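Local coordinates for alpha-fucosidase GH29 (Fusarium graminearum, PDB 4PSR), which probably hydrolyses alpha-linked L-fucose from the carbohydrate chains of glycoproteins, as a GH29 glycoside hydrolase with a TIM-barrel catalytic domain, at residues A[206-209]-A[210-214]; A[225-228]-A[229-233]; A[244-247]-A[248-252]. All blocks are in the same frame, centred on the assembly; numbering follows the deposited sequence.

How the contacts relate
All three contacts lie in one region of the TIM barrel and come in series along the chain. Contact 1 is within helix 200-218, contact 2 in the loop leaving strand 222-225, and contact 3 at the start of helix 246-263, to which that loop leads. Centres of contacts 1 and 3 are about 11 Å apart, those of 2 and 3 about 12 Å, and those of 1 and 2 about 17 Å. The two helices pack through W207, F208 and H211 against K248, E251 and F252. L229 touches W207, and L229 O probably accepts a hydrogen bond from V244 N. Packing thus runs continuously from the two helices to the loop whose D226 and F227 border the bound fucose.

Contact 1 of 3, residues A[206-209]-A[210-214]; sequences LWFD and KHREM
W207 and H211, one turn apart on helix 200-218, form a T-shaped pair in the buried part of the contact. The imidazole comes edge-on over one face of the six-membered indole ring, with planes at 87° and centroids 4.6 Å apart. Its CD2 and NE2 lean toward the rim, where H211 NE2 lies 3.4 Å from W207 CZ2. The imidazole is held from elsewhere too, by a stack with F252 and a weak hydrogen bond between NE2 and N225. L206 and K210 make another close pair: the lysine chain is extended, and its CE passes 3.7 Å from L206 CG before NZ reaches a salt bridge with E125.

The D209 and R212 side is more polar and partly exposed, and F208 beneath it is buried. R212 bends at chi3 (60°), which brings its guanidinium to the edge of the F208 ring, with CE2 beneath the group's centre and 3.2 Å from R212 NE. The two planes are strongly inclined, so this is no flat stack. R212 NH1 also forms a salt bridge to D209 OD1 at 2.7 Å, reaching the oxygen from well above the carboxylate plane. R212 is modelled in two conformers, and these contacts belong to one of them. D209 OD1 is hydrogen-bonded to Q205 as well, one turn back on the same helix. The inner side is therefore held by ring packing and by the salt bridge of the buried K210 to E125, whereas the outer side relies on a bridge seen in one of two arginine conformers, and so probably less firmly kept.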
loop_
_atom_site.group_PDB
_atom_site.type_symbol
_atom_site.label_atom_id
_atom_site.label_comp_id
_atom_site.label_asym_id
_atom_site.label_seq_id
_atom_site.Cartn_x
_atom_site.Cartn_y
_atom_site.Cartn_z
ATOM N N LEU A 206 -7.185 11.602 -23.382
ATOM C CA LEU A 206 -6.158 12.312 -22.631
ATOM C C LEU A 206 -5.726 11.495 -21.418
ATOM O O LEU A 206 -4.526 11.511 -21.060
ATOM C CB LEU A 206 -6.656 13.710 -22.240
ATOM C CG LEU A 206 -5.670 14.587 -21.476
ATOM C CD1 LEU A 206 -4.432 14.887 -22.325
ATOM C CD2 LEU A 206 -6.327 15.893 -21.054
ATOM N N TRP A 207 -6.635 10.752 -20.794
ATOM C CA TRP A 207 -6.261 9.907 -19.646
ATOM C C TRP A 207 -5.185 8.921 -20.062
ATOM O O TRP A 207 -4.156 8.750 -19.385
ATOM C CB TRP A 207 -7.499 9.173 -19.118
ATOM C CG TRP A 207 -7.206 8.231 -17.971
ATOM C CD1 TRP A 207 -7.223 8.526 -16.636
ATOM C CD2 TRP A 207 -6.868 6.846 -18.081
ATOM N NE1 TRP A 207 -6.884 7.395 -15.905
ATOM C CE2 TRP A 207 -6.645 6.359 -16.760
ATOM C CE3 TRP A 207 -6.705 5.972 -19.159
ATOM C CZ2 TRP A 207 -6.317 5.023 -16.502
ATOM C CZ3 TRP A 207 -6.362 4.654 -18.904
ATOM C CH2 TRP A 207 -6.165 4.189 -17.575
ATOM N N PHE A 208 -5.419 8.265 -21.194
ATOM C CA PHE A 208 -4.469 7.330 -21.766
ATOM C C PHE A 208 -3.186 8.019 -22.240
ATOM O O PHE A 208 -2.073 7.561 -21.925
ATOM C CB PHE A 208 -5.074 6.537 -22.937
ATOM C CG PHE A 208 -4.057 5.745 -23.694
ATOM C CD1 PHE A 208 -3.699 4.478 -23.279
ATOM C CD2 PHE A 208 -3.421 6.270 -24.798
ATOM C CE1 PHE A 208 -2.728 3.747 -23.958
ATOM C CE2 PHE A 208 -2.461 5.542 -25.464
ATOM C CZ PHE A 208 -2.119 4.276 -25.036
ATOM N N ASP A 209 -3.332 9.133 -22.954
ATOM C CA ASP A 209 -2.163 9.810 -23.524
ATOM C C ASP A 209 -1.228 10.299 -22.408
ATOM O O ASP A 209 -0.007 10.280 -22.553
ATOM C CB ASP A 209 -2.566 10.993 -24.399
ATOM C CG ASP A 209 -3.207 10.573 -25.718
ATOM O OD1 ASP A 209 -3.071 9.406 -26.111
ATOM O OD2 ASP A 209 -3.808 11.453 -26.363
ATOM N N LYS A 210 -1.792 10.760 -21.291
ATOM C CA LYS A 210 -0.986 11.172 -20.143
ATOM C C LYS A 210 -0.176 9.990 -19.597
ATOM O O LYS A 210 1.052 10.092 -19.353
ATOM C CB LYS A 210 -1.872 11.779 -19.058
ATOM C CG LYS A 210 -2.309 13.201 -19.337
ATOM C CD LYS A 210 -3.419 13.641 -18.380
ATOM C CE LYS A 210 -3.686 15.134 -18.461
ATOM N NZ LYS A 210 -4.670 15.512 -17.410
ATOM N N HIS A 211 -0.841 8.857 -19.355
ATOM C CA HIS A 211 -0.125 7.659 -18.924
ATOM C C HIS A 211 0.980 7.248 -19.893
ATOM O O HIS A 211 2.100 6.971 -19.479
ATOM C CB HIS A 211 -1.057 6.458 -18.822
ATOM C CG HIS A 211 -1.715 6.259 -17.501
ATOM N ND1 HIS A 211 -1.034 6.384 -16.308
ATOM C CD2 HIS A 211 -2.971 5.863 -17.187
ATOM C CE1 HIS A 211 -1.843 6.062 -15.315
ATOM N NE2 HIS A 211 -3.027 5.739 -15.820
ATOM N N ARG A 212 0.654 7.196 -21.176
ATOM C CA ARG A 212 1.593 6.752 -22.199
ATOM C C ARG A 212 2.844 7.634 -22.249
ATOM O O ARG A 212 3.976 7.140 -22.297
ATOM C CB ARG A 212 0.905 6.735 -23.568
ATOM C CG ARG A 212 1.878 6.616 -24.733
ATOM C CD ARG A 212 1.208 6.186 -26.024
ATOM N NE ARG A 212 0.192 7.147 -26.417
ATOM C CZ ARG A 212 -0.473 7.123 -27.564
ATOM N NH1 ARG A 212 -1.383 8.052 -27.806
ATOM N NH2 ARG A 212 -0.239 6.172 -28.456
ATOM N N GLU A 213 2.628 8.939 -22.240
ATOM C CA GLU A 213 3.714 9.917 -22.342
ATOM C C GLU A 213 4.577 9.818 -21.088
ATOM O O GLU A 213 5.814 9.762 -21.158
ATOM C CB GLU A 213 3.148 11.321 -22.496
ATOM C CG GLU A 213 4.184 12.407 -22.800
ATOM C CD GLU A 213 3.508 13.744 -22.895
ATOM O OE1 GLU A 213 2.942 14.163 -21.860
ATOM O OE2 GLU A 213 3.410 14.335 -24.010
ATOM N N MET A 214 3.940 9.780 -19.915
ATOM C CA MET A 214 4.682 9.710 -18.665
ATOM C C MET A 214 5.494 8.425 -18.609
ATOM O O MET A 214 6.668 8.427 -18.216
ATOM C CB MET A 214 3.721 9.807 -17.451
ATOM C CG MET A 214 4.389 9.564 -16.069
ATOM S SD MET A 214 4.636 7.820 -15.673
ATOM C CE MET A 214 2.930 7.294 -15.472
#

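Contact 2 of 3, residues A[225-228]-A[229-233]; sequences NDFS and LDSPG. With FUL (beta-L-fucopyranose), chain M; MAN (alpha-D-mannopyranose), chain D.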
loop_
_atom_site.group_PDB
_atom_site.type_symbol
_atom_site.label_atom_id
_atom_site.label_comp_id
_atom_site.label_asym_id
_atom_site.label_seq_id
_atom_site.Cartn_x
_atom_site.Cartn_y
_atom_site.Cartn_z
ATOM N N ASN A 225 -2.534 4.057 -9.489
ATOM C CA ASN A 225 -3.731 4.754 -9.981
ATOM C C ASN A 225 -4.721 5.027 -8.884
ATOM O O ASN A 225 -4.964 4.156 -8.036
ATOM C CB ASN A 225 -4.466 3.950 -11.059
ATOM C CG ASN A 225 -3.676 3.818 -12.316
ATOM O OD1 ASN A 225 -3.823 4.657 -13.238
ATOM N ND2 ASN A 225 -2.870 2.760 -12.416
ATOM N N ASP A 226 -5.362 6.188 -8.926
ATOM C CA ASP A 226 -6.450 6.506 -8.021
ATOM C C ASP A 226 -7.802 6.090 -8.627
ATOM O O ASP A 226 -7.853 5.576 -9.723
ATOM C CB ASP A 226 -6.434 8.006 -7.667
ATOM C CG ASP A 226 -6.931 8.293 -6.270
ATOM O OD1 ASP A 226 -7.578 7.383 -5.669
ATOM O OD2 ASP A 226 -6.699 9.396 -5.768
ATOM N N PHE A 227 -8.851 6.343 -7.857
ATOM C CA PHE A 227 -10.221 5.904 -8.157
ATOM C C PHE A 227 -10.813 6.626 -9.363
ATOM O O PHE A 227 -10.174 7.491 -9.966
ATOM C CB PHE A 227 -11.119 6.101 -6.925
ATOM C CG PHE A 227 -11.606 7.504 -6.728
ATOM C CD1 PHE A 227 -12.910 7.843 -7.021
ATOM C CD2 PHE A 227 -10.773 8.503 -6.250
ATOM C CE1 PHE A 227 -13.380 9.149 -6.850
ATOM C CE2 PHE A 227 -11.244 9.805 -6.075
ATOM C CZ PHE A 227 -12.559 10.124 -6.378
ATOM N N SER A 228 -12.058 6.277 -9.688
ATOM C CA SER A 228 -12.799 6.783 -10.864
ATOM C C SER A 228 -12.306 6.125 -12.149
ATOM O O SER A 228 -12.524 6.662 -13.245
ATOM C CB SER A 228 -12.806 8.308 -10.959
ATOM O OG SER A 228 -13.810 8.708 -11.898
ATOM N N LEU A 229 -11.689 4.947 -12.046
ATOM C CA LEU A 229 -11.435 4.117 -13.207
ATOM C C LEU A 229 -12.756 3.430 -13.645
ATOM O O LEU A 229 -13.102 3.431 -14.841
ATOM C CB LEU A 229 -10.318 3.078 -12.939
ATOM C CG LEU A 229 -8.956 3.673 -12.511
ATOM C CD1 LEU A 229 -7.986 2.549 -12.336
ATOM C CD2 LEU A 229 -8.433 4.681 -13.533
ATOM N N ASP A 230 -13.447 2.832 -12.673
ATOM C CA ASP A 230 -14.849 2.363 -12.842
ATOM C C ASP A 230 -15.394 2.187 -11.440
ATOM O O ASP A 230 -15.460 1.055 -10.924
ATOM C CB ASP A 230 -14.937 1.070 -13.664
ATOM C CG ASP A 230 -16.385 0.636 -13.965
ATOM O OD1 ASP A 230 -17.291 1.471 -13.710
ATOM O OD2 ASP A 230 -16.548 -0.528 -14.447
ATOM N N SER A 231 -15.724 3.298 -10.812
ATOM C CA SER A 231 -16.219 3.282 -9.443
ATOM C C SER A 231 -17.482 4.115 -9.341
ATOM O O SER A 231 -17.525 5.169 -8.719
ATOM C CB SER A 231 -15.118 3.694 -8.463
ATOM O OG SER A 231 -14.546 4.918 -8.829
ATOM N N PRO A 232 -18.559 3.607 -9.968
ATOM C CA PRO A 232 -19.852 4.287 -9.914
ATOM C C PRO A 232 -20.299 4.504 -8.476
ATOM O O PRO A 232 -20.131 3.624 -7.612
ATOM C CB PRO A 232 -20.786 3.338 -10.681
ATOM C CG PRO A 232 -20.165 2.009 -10.573
ATOM C CD PRO A 232 -18.658 2.263 -10.553
ATOM N N GLY A 233 -20.768 5.714 -8.222
ATOM C CA GLY A 233 -21.231 6.125 -6.915
ATOM C C GLY A 233 -20.184 6.771 -6.026
ATOM O O GLY A 233 -20.514 7.222 -4.933
HETATM C C1 FUL M . -7.508 9.556 -2.579
HETATM C C2 FUL M . -7.326 10.955 -3.133
HETATM O O2 FUL M . -8.580 11.605 -3.397
HETATM C C3 FUL M . -6.544 11.713 -2.094
HETATM O O3 FUL M . -6.405 13.053 -2.513
HETATM C C4 FUL M . -5.206 11.033 -1.950
HETATM O O4 FUL M . -4.486 11.143 -3.174
HETATM C C5 FUL M . -5.422 9.573 -1.572
HETATM C C6 FUL M . -4.130 8.789 -1.484
HETATM O O5 FUL M . -6.270 8.892 -2.494
HETATM O O1 FUL M . -8.309 8.826 -3.473
HETATM C C1 MAN D . -22.206 -1.231 -16.468
HETATM C C2 MAN D . -20.755 -1.130 -16.897
HETATM C C3 MAN D . -19.857 -0.880 -15.689
HETATM C C4 MAN D . -20.366 0.257 -14.812
HETATM C C5 MAN D . -21.867 0.112 -14.533
HETATM C C6 MAN D . -22.503 1.333 -13.835
HETATM O O2 MAN D . -20.565 -0.013 -17.752
HETATM O O3 MAN D . -18.545 -0.618 -16.116
HETATM O O4 MAN D . -19.685 0.200 -13.567
HETATM O O5 MAN D . -22.570 -0.075 -15.773
HETATM O O6 MAN D . -22.108 2.523 -14.520
#
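The loop after barrel strand 222-225 forms part of the fucose pocket, and within it S231 folds back onto the backbone of S228 while L229 covers D226 O. S231 OG, flanked by its own backbone N and carbonyl carbon (chi1 53°), accepts a hydrogen bond from S228 N at 3.0 Å. The bond is bent, at 136°. The same oxygen lies in the plane of the F227 ring at its edge, 3.8 Å from CD1. L229 turns the other way, its CG 3.6 Å from D226 O and its CD1 against N225 CB, and then packs on W207 of helix 200-218.

D226 faces the sugar. Its OD1 takes a 2.7 Å hydrogen bond from O1 of the fucose and a second from F227 N, the latter on the anti side and out of the carboxylate plane. K272 forms a salt bridge to OD1 and H171 ND1 is hydrogen-bonded to OD2, so both carboxylate oxygens are gripped, which probably limits the group's rotation. The F227 ring borders the same hydroxyl obliquely, CD2 to fucose O1 being 3.7 Å. Four residues on from D226, D230 receives two hydroxyls of a mannose, O4 on OD1 at 2.7 Å and O3 on OD2 at 2.6 Å, while P232 lies alongside that sugar. A carboxylate beside the anomeric hydroxyl, at the end of the fourth barrel strand, is consistent with the aspartate nucleophile of retaining GH29 fucosidases, and F227 N, K272 and H171 probably hold its orientation.

Contact 3 of 3, residues A[244-247]-A[248-252]; sequences VDEQ and KRLEF. With MAN (alpha-D-mannopyranose), chain B.
R249 curls back from the first turn of helix 246-263 to clasp the carbonyl of V244. From CB, 3.5 Å from E246 O, the chain runs out to CG, which rests 3.9 Å from V244 CG1, the valine and the arginine running antiparallel past one another. CD passes near V244 O, and a bend at chi3 (-86°) then sets the guanidinium edge-on to that oxygen. NE donates to V244 O at 2.8 Å from above the carbonyl plane. NH2 donates to the same oxygen at 3.2 Å, almost straight out along the C=O direction. V244 O lies in the guanidinium plane, so one acceptor is held side-on by two nitrogens, while NH1 turns to G277 O. E246 CA sits over one guanidinium face, displaced toward the rim on the NH2 side.

This is the N-terminus of a barrel helix, and D245 is its N-cap: K248 N donates to D245 OD2 at 3.3 Å, approaching the oxygen on its anti side and out of the carboxylate plane. E246 (chi1 -175°) extends away from the helix, and its OE2 takes a hydrogen bond from O2 of a mannose at 2.8 Å. W11 donates to OE1, leaving both carboxylate oxygens engaged.

Along the more exposed flank the K248 chain folds over at chi2 (-65°), which brings NZ to E251 OE1 in a salt bridge at 3.0 Å, on the syn side of the carboxylate. The other oxygen, E251 OE2, has a weak hydrogen bond from Q247 NE2, the amide and carboxylate being steeply inclined. Q247 is modelled in two conformers. A water joins D245 OD2 to K248 NZ, and a second donates to E251 OE2.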
loop_
_atom_site.group_PDB
_atom_site.type_symbol
_atom_site.label_atom_id
_atom_site.label_comp_id
_atom_site.label_asym_id
_atom_site.label_seq_id
_atom_site.Cartn_x
_atom_site.Cartn_y
_atom_site.Cartn_z
ATOM N N VAL A 244 -13.463 5.803 -16.364
ATOM C CA VAL A 244 -12.711 5.981 -17.606
ATOM C C VAL A 244 -13.236 4.973 -18.627
ATOM O O VAL A 244 -13.546 3.835 -18.304
ATOM C CB VAL A 244 -11.169 5.770 -17.384
ATOM C CG1 VAL A 244 -10.408 5.817 -18.706
ATOM C CG2 VAL A 244 -10.621 6.787 -16.392
ATOM N N ASP A 245 -13.360 5.404 -19.870
ATOM C CA ASP A 245 -13.752 4.483 -20.916
ATOM C C ASP A 245 -12.994 3.139 -20.852
ATOM O O ASP A 245 -11.751 3.092 -20.744
ATOM C CB ASP A 245 -13.531 5.152 -22.263
ATOM C CG ASP A 245 -13.906 4.259 -23.399
ATOM O OD1 ASP A 245 -15.126 4.088 -23.605
ATOM O OD2 ASP A 245 -12.983 3.715 -24.036
ATOM N N GLU A 246 -13.715 2.029 -20.942
ATOM C CA GLU A 246 -13.146 0.716 -20.799
ATOM C C GLU A 246 -12.044 0.414 -21.804
ATOM O O GLU A 246 -11.020 -0.162 -21.448
ATOM C CB GLU A 246 -14.246 -0.364 -20.896
ATOM C CG GLU A 246 -13.745 -1.765 -20.634
ATOM C CD GLU A 246 -14.709 -2.852 -21.052
ATOM O OE1 GLU A 246 -14.747 -3.873 -20.354
ATOM O OE2 GLU A 246 -15.395 -2.698 -22.084
ATOM N N GLN A 247 -12.258 0.820 -23.053
ATOM C CA GLN A 247 -11.286 0.613 -24.110
ATOM C C GLN A 247 -9.954 1.287 -23.755
ATOM O O GLN A 247 -8.878 0.724 -23.957
ATOM C CB GLN A 247 -11.829 1.147 -25.447
ATOM C CG GLN A 247 -10.889 0.984 -26.608
ATOM C CD GLN A 247 -11.564 1.142 -27.971
ATOM O OE1 GLN A 247 -12.707 1.594 -28.076
ATOM N NE2 GLN A 247 -10.850 0.767 -29.022
ATOM N N LYS A 248 -10.044 2.496 -23.217
ATOM C CA LYS A 248 -8.853 3.267 -22.858
ATOM C C LYS A 248 -8.119 2.630 -21.669
ATOM O O LYS A 248 -6.872 2.590 -21.633
ATOM C CB LYS A 248 -9.187 4.732 -22.618
ATOM C CG LYS A 248 -9.606 5.481 -23.926
ATOM C CD LYS A 248 -8.462 5.551 -24.869
ATOM C CE LYS A 248 -8.816 6.162 -26.189
ATOM N NZ LYS A 248 -9.137 5.116 -27.159
ATOM N N ARG A 249 -8.866 2.111 -20.702
ATOM C CA ARG A 249 -8.238 1.340 -19.620
ATOM C C ARG A 249 -7.477 0.144 -20.132
ATOM O O ARG A 249 -6.337 -0.091 -19.752
ATOM C CB ARG A 249 -9.302 0.927 -18.610
ATOM C CG ARG A 249 -9.771 2.055 -17.745
ATOM C CD ARG A 249 -10.819 1.609 -16.767
ATOM N NE ARG A 249 -12.189 1.617 -17.284
ATOM C CZ ARG A 249 -13.056 0.617 -17.169
ATOM N NH1 ARG A 249 -12.723 -0.568 -16.701
ATOM N NH2 ARG A 249 -14.300 0.801 -17.597
ATOM N N LEU A 250 -8.085 -0.600 -21.046
ATOM C CA LEU A 250 -7.462 -1.775 -21.609
ATOM C C LEU A 250 -6.247 -1.412 -22.465
ATOM O O LEU A 250 -5.256 -2.146 -22.473
ATOM C CB LEU A 250 -8.471 -2.578 -22.448
ATOM C CG LEU A 250 -9.476 -3.351 -21.607
ATOM C CD1 LEU A 250 -10.588 -3.872 -22.513
ATOM C CD2 LEU A 250 -8.767 -4.510 -20.927
ATOM N N GLU A 251 -6.320 -0.281 -23.173
ATOM C CA GLU A 251 -5.191 0.153 -23.992
ATOM C C GLU A 251 -3.996 0.554 -23.092
ATOM O O GLU A 251 -2.850 0.275 -23.421
ATOM C CB GLU A 251 -5.629 1.303 -24.904
ATOM C CG GLU A 251 -6.482 0.802 -26.086
ATOM C CD GLU A 251 -7.205 1.888 -26.847
ATOM O OE1 GLU A 251 -7.093 3.069 -26.495
ATOM O OE2 GLU A 251 -7.911 1.539 -27.822
ATOM N N PHE A 252 -4.293 1.209 -21.964
ATOM C CA PHE A 252 -3.249 1.492 -20.970
ATOM C C PHE A 252 -2.569 0.216 -20.462
ATOM O O PHE A 252 -1.319 0.122 -20.461
ATOM C CB PHE A 252 -3.796 2.267 -19.767
ATOM C CG PHE A 252 -2.847 2.241 -18.602
ATOM C CD1 PHE A 252 -1.638 2.939 -18.637
ATOM C CD2 PHE A 252 -3.127 1.453 -17.492
ATOM C CE1 PHE A 252 -0.739 2.866 -17.568
ATOM C CE2 PHE A 252 -2.243 1.377 -16.417
ATOM C CZ PHE A 252 -1.048 2.079 -16.458
HETATM C C1 MAN B . -18.421 -0.235 -21.553
HETATM C C2 MAN B . -18.218 -0.292 -23.070
HETATM C C3 MAN B . -19.118 -1.397 -23.652
HETATM C C4 MAN B . -18.830 -2.748 -22.945
HETATM C C5 MAN B . -19.038 -2.571 -21.415
HETATM C C6 MAN B . -18.661 -3.793 -20.571
HETATM O O2 MAN B . -16.882 -0.660 -23.353
HETATM O O3 MAN B . -18.975 -1.498 -25.053
HETATM O O4 MAN B . -19.706 -3.751 -23.434
HETATM O O5 MAN B . -18.203 -1.468 -20.937
HETATM O O6 MAN B . -18.803 -3.444 -19.174
HETATM O O HOH W 1 -11.805 4.393 -26.683
HETATM O O HOH W 2 -9.308 -1.246 -27.907
#